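PDB 4Q82: Phospholipase/Carboxylesterase from Haliangium ochraceum, which probably hydrolyses carboxylic ester bonds as a serine hydrolase of the alpha/beta type, though its natural substrate is not known. Local coordinates for residues Ala206-Thr220 / Pro239-His253. Sequence-based numbering, arbitrary orientation.
Sequences AQVPIWGFHGDADPT and PRADQQLTVYEGVGH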
ATOM      1  N   ALA A 206       8.911   8.995 -12.622  1.00 24.74           N
ATOM      2  CA  ALA A 206       7.672   9.777 -12.727  1.00 25.61           C
ATOM      3  C   ALA A 206       6.636   9.118 -13.649  1.00 26.70           C
ATOM      4  O   ALA A 206       5.511   9.614 -13.800  1.00 25.81           O
ATOM      5  CB  ALA A 206       7.978  11.191 -13.199  1.00 26.55           C
ATOM      6  N   GLN A 207       7.001   7.990 -14.247  1.00 27.97           N
ATOM      7  CA  GLN A 207       6.046   7.231 -15.039  1.00 29.02           C
ATOM      8  C   GLN A 207       5.090   6.399 -14.174  1.00 26.70           C
ATOM      9  O   GLN A 207       4.074   5.904 -14.656  1.00 26.09           O
ATOM     10  CB  GLN A 207       6.786   6.340 -16.033  1.00 32.37           C
ATOM     11  CG  GLN A 207       7.494   7.137 -17.135  1.00 35.80           C
ATOM     12  CD  GLN A 207       6.537   7.999 -17.942  1.00 38.35           C
ATOM     13  OE1 GLN A 207       6.700   9.222 -18.033  1.00 39.06           O
ATOM     14  NE2 GLN A 207       5.546   7.362 -18.555  1.00 39.75           N
ATOM     15  N   VAL A 208       5.409   6.263 -12.893  1.00 23.81           N
ATOM     16  CA  VAL A 208       4.512   5.620 -11.934  1.00 23.40           C
ATOM     17  C   VAL A 208       3.776   6.681 -11.115  1.00 22.67           C
ATOM     18  O   VAL A 208       4.414   7.532 -10.516  1.00 22.59           O
ATOM     19  CB  VAL A 208       5.299   4.713 -10.969  1.00 22.58           C
ATOM     20  CG1 VAL A 208       4.378   4.089  -9.950  1.00 21.28           C
ATOM     21  CG2 VAL A 208       6.041   3.639 -11.749  1.00 24.67           C
ATOM     22  N   PRO A 209       2.434   6.636 -11.083  1.00 22.26           N
ATOM     23  CA  PRO A 209       1.708   7.633 -10.292  1.00 21.06           C
ATOM     24  C   PRO A 209       1.921   7.373  -8.810  1.00 19.68           C
ATOM     25  O   PRO A 209       1.719   6.236  -8.367  1.00 18.40           O
ATOM     26  CB  PRO A 209       0.230   7.419 -10.684  1.00 21.43           C
ATOM     27  CG  PRO A 209       0.251   6.529 -11.894  1.00 23.84           C
ATOM     28  CD  PRO A 209       1.532   5.733 -11.820  1.00 23.26           C
ATOM     29  N   ILE A 210       2.362   8.389  -8.071  1.00 19.52           N
ATOM     30  CA  ILE A 210       2.597   8.244  -6.641  1.00 17.03           C
ATOM     31  C   ILE A 210       1.979   9.410  -5.859  1.00 15.65           C
ATOM     32  O   ILE A 210       2.064  10.575  -6.277  1.00 15.41           O
ATOM     33  CB  ILE A 210       4.117   8.161  -6.314  1.00 16.90           C
ATOM     34  CG1 ILE A 210       4.782   7.053  -7.140  1.00 17.63           C
ATOM     35  CG2 ILE A 210       4.295   7.939  -4.785  1.00 14.25           C
ATOM     36  CD1 ILE A 210       6.329   6.994  -6.996  1.00 20.07           C
ATOM     37  N   TRP A 211       1.326   9.088  -4.745  1.00 14.60           N
ATOM     38  CA  TRP A 211       0.893  10.104  -3.795  1.00 14.20           C
ATOM     39  C   TRP A 211       1.646   9.850  -2.498  1.00 14.17           C
ATOM     40  O   TRP A 211       1.446   8.822  -1.833  1.00 14.87           O
ATOM     41  CB  TRP A 211      -0.620  10.045  -3.581  1.00 15.47           C
ATOM     42  CG  TRP A 211      -1.212  11.220  -2.844  1.00 14.72           C
ATOM     43  CD1 TRP A 211      -0.550  12.168  -2.116  1.00 14.54           C
ATOM     44  CD2 TRP A 211      -2.603  11.547  -2.775  1.00 14.93           C
ATOM     45  NE1 TRP A 211      -1.467  13.077  -1.588  1.00 13.96           N
ATOM     46  CE2 TRP A 211      -2.728  12.715  -1.998  1.00 14.83           C
ATOM     47  CE3 TRP A 211      -3.762  10.960  -3.311  1.00 15.53           C
ATOM     48  CZ2 TRP A 211      -3.972  13.314  -1.736  1.00 15.05           C
ATOM     49  CZ3 TRP A 211      -5.000  11.545  -3.051  1.00 17.08           C
ATOM     50  CH2 TRP A 211      -5.096  12.716  -2.272  1.00 16.30           C
ATOM     51  N   GLY A 212       2.545  10.771  -2.152  1.00 12.86           N
ATOM     52  CA  GLY A 212       3.343  10.632  -0.944  1.00 12.68           C
ATOM     53  C   GLY A 212       2.782  11.517   0.157  1.00 13.06           C
ATOM     54  O   GLY A 212       2.317  12.644  -0.110  1.00 14.41           O
ATOM     55  N   PHE A 213       2.813  11.001   1.383  1.00 11.16           N
ATOM     56  CA  PHE A 213       2.277  11.689   2.582  1.00 11.61           C
ATOM     57  C   PHE A 213       3.332  11.716   3.663  1.00 10.78           C
ATOM     58  O   PHE A 213       4.005  10.694   3.868  1.00 11.27           O
ATOM     59  CB  PHE A 213       1.068  10.957   3.181  1.00 10.76           C
ATOM     60  CG  PHE A 213      -0.177  11.044   2.364  1.00 12.19           C
ATOM     61  CD1 PHE A 213      -0.353  10.234   1.246  1.00 11.92           C
ATOM     62  CD2 PHE A 213      -1.180  11.927   2.735  1.00 11.45           C
ATOM     63  CE1 PHE A 213      -1.534  10.306   0.473  1.00 12.50           C
ATOM     64  CE2 PHE A 213      -2.379  12.025   1.970  1.00 12.32           C
ATOM     65  CZ  PHE A 213      -2.549  11.207   0.851  1.00 12.50           C
ATOM     66  N   HIS A 214       3.442  12.822   4.415  1.00 11.36           N
ATOM     67  CA  HIS A 214       4.418  12.814   5.523  1.00 11.33           C
ATOM     68  C   HIS A 214       4.009  13.904   6.517  1.00 12.35           C
ATOM     69  O   HIS A 214       3.490  14.943   6.101  1.00 13.18           O
ATOM     70  CB  HIS A 214       5.846  13.069   5.017  1.00 11.12           C
ATOM     71  CG  HIS A 214       6.908  12.228   5.694  1.00 10.63           C
ATOM     72  ND1 HIS A 214       7.666  11.318   4.987  1.00 11.11           N
ATOM     73  CD2 HIS A 214       7.342  12.157   6.984  1.00 10.70           C
ATOM     74  CE1 HIS A 214       8.516  10.715   5.807  1.00 11.41           C
ATOM     75  NE2 HIS A 214       8.343  11.206   7.023  1.00 11.54           N
ATOM     76  N   GLY A 215       4.244  13.684   7.817  1.00 10.35           N
ATOM     77  CA  GLY A 215       4.064  14.766   8.774  1.00 11.79           C
ATOM     78  C   GLY A 215       5.378  15.549   8.851  1.00 14.17           C
ATOM     79  O   GLY A 215       6.462  14.948   8.884  1.00 14.69           O
ATOM     80  N   ASP A 216       5.327  16.881   8.889  1.00 15.29           N
ATOM     81  CA  ASP A 216       6.616  17.589   8.803  1.00 16.74           C
ATOM     82  C   ASP A 216       7.350  17.679  10.130  1.00 17.49           C
ATOM     83  O   ASP A 216       8.444  18.265  10.194  1.00 18.83           O
ATOM     84  CB  ASP A 216       6.445  18.990   8.189  1.00 17.76           C
ATOM     85  CG  ASP A 216       5.732  19.990   9.107  1.00 19.02           C
ATOM     86  OD1 ASP A 216       5.434  19.707  10.284  1.00 18.92           O
ATOM     87  OD2 ASP A 216       5.506  21.109   8.615  1.00 21.92           O
ATOM     88  N   ALA A 217       6.773  17.106  11.179  1.00 16.02           N
ATOM     89  CA  ALA A 217       7.463  17.041  12.473  1.00 17.27           C
ATOM     90  C   ALA A 217       7.853  15.620  12.834  1.00 16.99           C
ATOM     91  O   ALA A 217       8.112  15.309  13.999  1.00 18.59           O
ATOM     92  CB  ALA A 217       6.604  17.623  13.566  1.00 18.04           C
ATOM     93  N   ASP A 218       7.901  14.757  11.837  1.00 14.99           N
ATOM     94  CA  ASP A 218       8.235  13.345  12.047  1.00 13.39           C
ATOM     95  C   ASP A 218       9.663  13.203  12.611  1.00 15.33           C
ATOM     96  O   ASP A 218      10.617  13.573  11.937  1.00 15.53           O
ATOM     97  CB  ASP A 218       8.098  12.620  10.704  1.00 13.44           C
ATOM     98  CG  ASP A 218       8.119  11.115  10.842  1.00 13.77           C
ATOM     99  OD1 ASP A 218       8.765  10.584  11.763  1.00 14.08           O
ATOM    100  OD2 ASP A 218       7.515  10.446   9.999  1.00 13.53           O
ATOM    101  N   PRO A 219       9.809  12.680  13.845  1.00 16.42           N
ATOM    102  CA  PRO A 219      11.132  12.544  14.468  1.00 17.01           C
ATOM    103  C   PRO A 219      11.720  11.167  14.211  1.00 17.23           C
ATOM    104  O   PRO A 219      12.771  10.813  14.772  1.00 18.58           O
ATOM    105  CB  PRO A 219      10.824  12.709  15.956  1.00 17.74           C
ATOM    106  CG  PRO A 219       9.516  11.918  16.090  1.00 17.40           C
ATOM    107  CD  PRO A 219       8.753  12.169  14.740  1.00 14.96           C
ATOM    108  N   THR A 220      11.041  10.376  13.399  1.00 14.83           N
ATOM    109  CA  THR A 220      11.421   8.977  13.255  1.00 15.36           C
ATOM    110  C   THR A 220      11.884   8.691  11.813  1.00 16.09           C
ATOM    111  O   THR A 220      12.981   8.173  11.598  1.00 16.34           O
ATOM    112  CB  THR A 220      10.250   8.089  13.685  1.00 15.05           C
ATOM    113  OG1 THR A 220      10.081   8.197  15.115  1.00 15.84           O
ATOM    114  CG2 THR A 220      10.519   6.684  13.344  1.00 14.98           C
ATOM    115  N   PRO A 239       5.098  14.451 -20.873  1.00 42.91           N
ATOM    116  CA  PRO A 239       4.108  13.530 -20.299  1.00 40.71           C
ATOM    117  C   PRO A 239       4.664  12.725 -19.133  1.00 37.56           C
ATOM    118  O   PRO A 239       5.740  12.148 -19.240  1.00 37.45           O
ATOM    119  CB  PRO A 239       3.781  12.604 -21.463  1.00 42.95           C
ATOM    120  CG  PRO A 239       5.059  12.550 -22.241  1.00 44.95           C
ATOM    121  CD  PRO A 239       5.668  13.929 -22.129  1.00 45.43           C
ATOM    122  N   ARG A 240       3.929  12.689 -18.029  1.00 34.97           N
ATOM    123  CA  ARG A 240       4.316  11.885 -16.879  1.00 32.06           C
ATOM    124  C   ARG A 240       3.052  11.504 -16.126  1.00 30.37           C
ATOM    125  O   ARG A 240       1.992  12.092 -16.349  1.00 30.82           O
ATOM    126  CB  ARG A 240       5.283  12.642 -15.963  1.00 30.51           C
ATOM    127  CG  ARG A 240       4.689  13.895 -15.320  1.00 29.62           C
ATOM    128  CD  ARG A 240       5.254  14.124 -13.912  1.00 27.88           C
ATOM    129  NE  ARG A 240       4.978  15.471 -13.390  1.00 27.25           N
ATOM    130  CZ  ARG A 240       3.826  15.839 -12.839  1.00 26.86           C
ATOM    131  NH1 ARG A 240       2.813  14.981 -12.749  1.00 24.91           N
ATOM    132  NH2 ARG A 240       3.683  17.070 -12.375  1.00 27.40           N
ATOM    133  N   ALA A 241       3.156  10.511 -15.257  1.00 28.79           N
ATOM    134  CA  ALA A 241       2.026  10.125 -14.422  1.00 27.04           C
ATOM    135  C   ALA A 241       1.700  11.236 -13.427  1.00 26.14           C
ATOM    136  O   ALA A 241       2.545  12.101 -13.165  1.00 25.31           O
ATOM    137  CB  ALA A 241       2.341   8.827 -13.679  1.00 25.81           C
ATOM    138  N   ASP A 242       0.480  11.214 -12.896  0.54 25.55           N
ATOM    139  CA  ASP A 242       0.080  12.110 -11.820  0.54 24.64           C
ATOM    140  C   ASP A 242       1.017  11.931 -10.629  0.54 22.83           C
ATOM    141  O   ASP A 242       1.426  10.815 -10.321  0.54 22.09           O
ATOM    142  CB  ASP A 242      -1.366  11.839 -11.385  0.54 24.36           C
ATOM    143  CG  ASP A 242      -2.381  12.082 -12.498  0.54 26.10           C
ATOM    144  OD1 ASP A 242      -2.083  12.815 -13.465  0.54 27.26           O
ATOM    145  OD2 ASP A 242      -3.499  11.541 -12.392  0.54 26.04           O
ATOM    146  N   GLN A 243       1.357  13.030  -9.965  1.00 22.31           N
ATOM    147  CA  GLN A 243       2.220  12.983  -8.787  1.00 21.56           C
ATOM    148  C   GLN A 243       1.615  13.909  -7.728  1.00 21.35           C
ATOM    149  O   GLN A 243       1.251  15.047  -8.039  1.00 22.66           O
ATOM    150  CB  GLN A 243       3.656  13.416  -9.157  1.00 21.47           C
ATOM    151  CG  GLN A 243       4.295  12.614 -10.289  1.00 21.80           C
ATOM    152  CD  GLN A 243       4.507  11.156  -9.920  1.00 21.24           C
ATOM    153  OE1 GLN A 243       4.496  10.792  -8.741  1.00 19.59           O
ATOM    154  NE2 GLN A 243       4.694  10.313 -10.923  1.00 22.06           N
ATOM    155  N   GLN A 244       1.470  13.436  -6.494  1.00 19.74           N
ATOM    156  CA  GLN A 244       0.891  14.284  -5.451  1.00 19.74           C
ATOM    157  C   GLN A 244       1.667  14.203  -4.160  1.00 17.14           C
ATOM    158  O   GLN A 244       2.219  13.156  -3.797  1.00 16.63           O
ATOM    159  CB  GLN A 244      -0.560  13.913  -5.159  1.00 22.10           C
ATOM    160  CG  GLN A 244      -1.564  14.386  -6.194  1.00 28.07           C
ATOM    161  CD  GLN A 244      -2.948  14.442  -5.571  1.00 32.33           C
ATOM    162  OE1 GLN A 244      -3.278  15.391  -4.851  1.00 34.53           O
ATOM    163  NE2 GLN A 244      -3.736  13.395  -5.783  1.00 32.96           N
ATOM    164  N   LEU A 245       1.715  15.324  -3.455  1.00 15.85           N
ATOM    165  CA  LEU A 245       2.449  15.361  -2.179  1.00 15.68           C
ATOM    166  C   LEU A 245       1.555  16.005  -1.119  1.00 15.62           C
ATOM    167  O   LEU A 245       0.990  17.095  -1.351  1.00 16.93           O
ATOM    168  CB  LEU A 245       3.747  16.169  -2.331  1.00 16.98           C
ATOM    169  CG  LEU A 245       4.426  16.571  -1.020  1.00 16.20           C
ATOM    170  CD1 LEU A 245       4.969  15.325  -0.278  1.00 14.86           C
ATOM    171  CD2 LEU A 245       5.583  17.577  -1.237  1.00 17.73           C
ATOM    172  N   THR A 246       1.448  15.372   0.039  1.00 13.71           N
ATOM    173  CA  THR A 246       0.656  15.933   1.129  1.00 13.02           C
ATOM    174  C   THR A 246       1.539  16.011   2.338  1.00 13.49           C
ATOM    175  O   THR A 246       2.087  15.001   2.752  1.00 13.20           O
ATOM    176  CB  THR A 246      -0.566  15.070   1.431  1.00 13.60           C
ATOM    177  OG1 THR A 246      -1.468  15.182   0.328  1.00 14.93           O
ATOM    178  CG2 THR A 246      -1.277  15.549   2.712  1.00 12.83           C
ATOM    179  N   VAL A 247       1.704  17.215   2.878  1.00 13.39           N
ATOM    180  CA  VAL A 247       2.527  17.397   4.075  1.00 13.20           C
ATOM    181  C   VAL A 247       1.625  17.890   5.196  1.00 13.65           C
ATOM    182  O   VAL A 247       0.978  18.932   5.077  1.00 14.68           O
ATOM    183  CB  VAL A 247       3.663  18.401   3.847  1.00 14.95           C
ATOM    184  CG1 VAL A 247       4.459  18.636   5.160  1.00 16.82           C
ATOM    185  CG2 VAL A 247       4.622  17.861   2.754  1.00 17.56           C
ATOM    186  N   TYR A 248       1.581  17.126   6.275  1.00 14.01           N
ATOM    187  CA  TYR A 248       0.737  17.485   7.392  1.00 13.62           C
ATOM    188  C   TYR A 248       1.558  18.341   8.332  1.00 14.98           C
ATOM    189  O   TYR A 248       2.512  17.855   8.945  1.00 13.71           O
ATOM    190  CB  TYR A 248       0.239  16.226   8.080  1.00 12.48           C
ATOM    191  CG  TYR A 248      -0.654  15.313   7.255  1.00 12.20           C
ATOM    192  CD1 TYR A 248      -1.894  15.747   6.790  1.00 12.11           C
ATOM    193  CD2 TYR A 248      -0.281  13.974   7.024  1.00 11.89           C
ATOM    194  CE1 TYR A 248      -2.742  14.878   6.098  1.00 12.58           C
ATOM    195  CE2 TYR A 248      -1.127  13.087   6.318  1.00 11.64           C
ATOM    196  CZ  TYR A 248      -2.350  13.558   5.867  1.00 11.83           C
ATOM    197  OH  TYR A 248      -3.198  12.717   5.191  1.00 11.45           O
ATOM    198  N   GLU A 249       1.226  19.623   8.435  1.00 15.63           N
ATOM    199  CA  GLU A 249       2.067  20.513   9.249  1.00 18.05           C
ATOM    200  C   GLU A 249       1.885  20.304  10.746  1.00 17.71           C
ATOM    201  O   GLU A 249       0.769  20.197  11.264  1.00 17.07           O
ATOM    202  CB  GLU A 249       1.826  21.979   8.859  1.00 21.26           C
ATOM    203  CG  GLU A 249       2.253  22.241   7.402  1.00 24.08           C
ATOM    204  CD  GLU A 249       2.602  23.700   7.099  1.00 28.45           C
ATOM    205  OE1 GLU A 249       2.962  23.965   5.936  1.00 30.45           O
ATOM    206  OE2 GLU A 249       2.529  24.570   8.003  1.00 29.82           O
ATOM    207  N   GLY A 250       3.019  20.178  11.439  1.00 18.09           N
ATOM    208  CA  GLY A 250       3.017  19.932  12.875  1.00 19.22           C
ATOM    209  C   GLY A 250       2.774  18.497  13.314  1.00 19.25           C
ATOM    210  O   GLY A 250       2.699  18.207  14.510  1.00 20.61           O
ATOM    211  N   VAL A 251       2.678  17.585  12.354  1.00 15.80           N
ATOM    212  CA  VAL A 251       2.274  16.210  12.638  1.00 14.41           C
ATOM    213  C   VAL A 251       3.538  15.335  12.719  1.00 14.71           C
ATOM    214  O   VAL A 251       4.494  15.548  11.955  1.00 15.14           O
ATOM    215  CB  VAL A 251       1.295  15.693  11.538  1.00 12.99           C
ATOM    216  CG1 VAL A 251       1.072  14.170  11.616  1.00 13.33           C
ATOM    217  CG2 VAL A 251      -0.060  16.481  11.593  1.00 13.49           C
ATOM    218  N   GLY A 252       3.558  14.404  13.667  1.00 15.27           N
ATOM    219  CA  GLY A 252       4.712  13.529  13.874  1.00 15.54           C
ATOM    220  C   GLY A 252       4.694  12.302  12.979  1.00 14.75           C
ATOM    221  O   GLY A 252       4.261  12.381  11.820  1.00 14.91           O
ATOM    222  N   HIS A 253       5.174  11.164  13.510  1.00 14.11           N
ATOM    223  CA  HIS A 253       5.401  10.015  12.653  1.00 14.78           C
ATOM    224  C   HIS A 253       4.077   9.416  12.164  1.00 14.40           C
ATOM    225  O   HIS A 253       4.010   8.956  11.026  1.00 13.76           O
ATOM    226  CB  HIS A 253       6.253   8.934  13.364  1.00 16.58           C
ATOM    227  CG  HIS A 253       6.668   7.801  12.467  1.00 17.49           C
ATOM    228  ND1 HIS A 253       7.066   7.989  11.153  1.00 16.89           N
ATOM    229  CD2 HIS A 253       6.765   6.468  12.699  1.00 19.20           C
ATOM    230  CE1 HIS A 253       7.371   6.820  10.615  1.00 18.34           C
ATOM    231  NE2 HIS A 253       7.191   5.882  11.529  1.00 19.08           N
TER
HETATM  232  O   HOH W   1       4.963  11.347   9.315  1.00 11.56           O
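D218 OD2 is gripped by H253 ND1 and water 1. H253 ND1 donates to D218 OD2 over 2.8 Å in a nearly straight bond (169°), meeting the oxygen on its syn side, while OD2 lies close to the imidazole plane; water 1 lies 2.8 Å from the same oxygen, D218 OD2. D218 OD1 accepts the backbone N-H of T220, closing an Asx turn, and that of V221, so the carboxylate is held against rotation. T220 lays CG2 over one face of the H253 ring, a CH-pi contact with CG2 3.9 Å from the ring centroid. At the far side of the imidazole, NE2 bonds to OG of the sulfonylated serine at position 165; aspartate, histidine and modified serine are thus linked in series, consistent with the catalytic triad of an alpha/beta hydrolase.

The loops that carry D218 and H253 follow parallel neighbours, strands 210-215 and 243-248, joined through helix 224-235 in a beta-alpha-beta crossover at one margin of the sheet. The carbonyl oxygens of V251 and G252 crowd the CA of G215, V251 O at 3.3 Å. D216 OD1 receives G250 N at 2.7 Å, from above the carboxylate plane.

Along the strands, W211 points NE1 at T246 OG1 (2.8 Å), the oxygen lying in the indole plane. Q244 covers one indole face: its CB sits 3.6 Å from the five-membered-ring centroid, while its amide, tilted 27° from the indole plane, stacks with NE2 over the six-membered ring, toward its rim. Bent at chi2 (-65°), Q243 curls back so that NE2 donates to V208 O at 2.8 Å and OE1 accepts from I210 N.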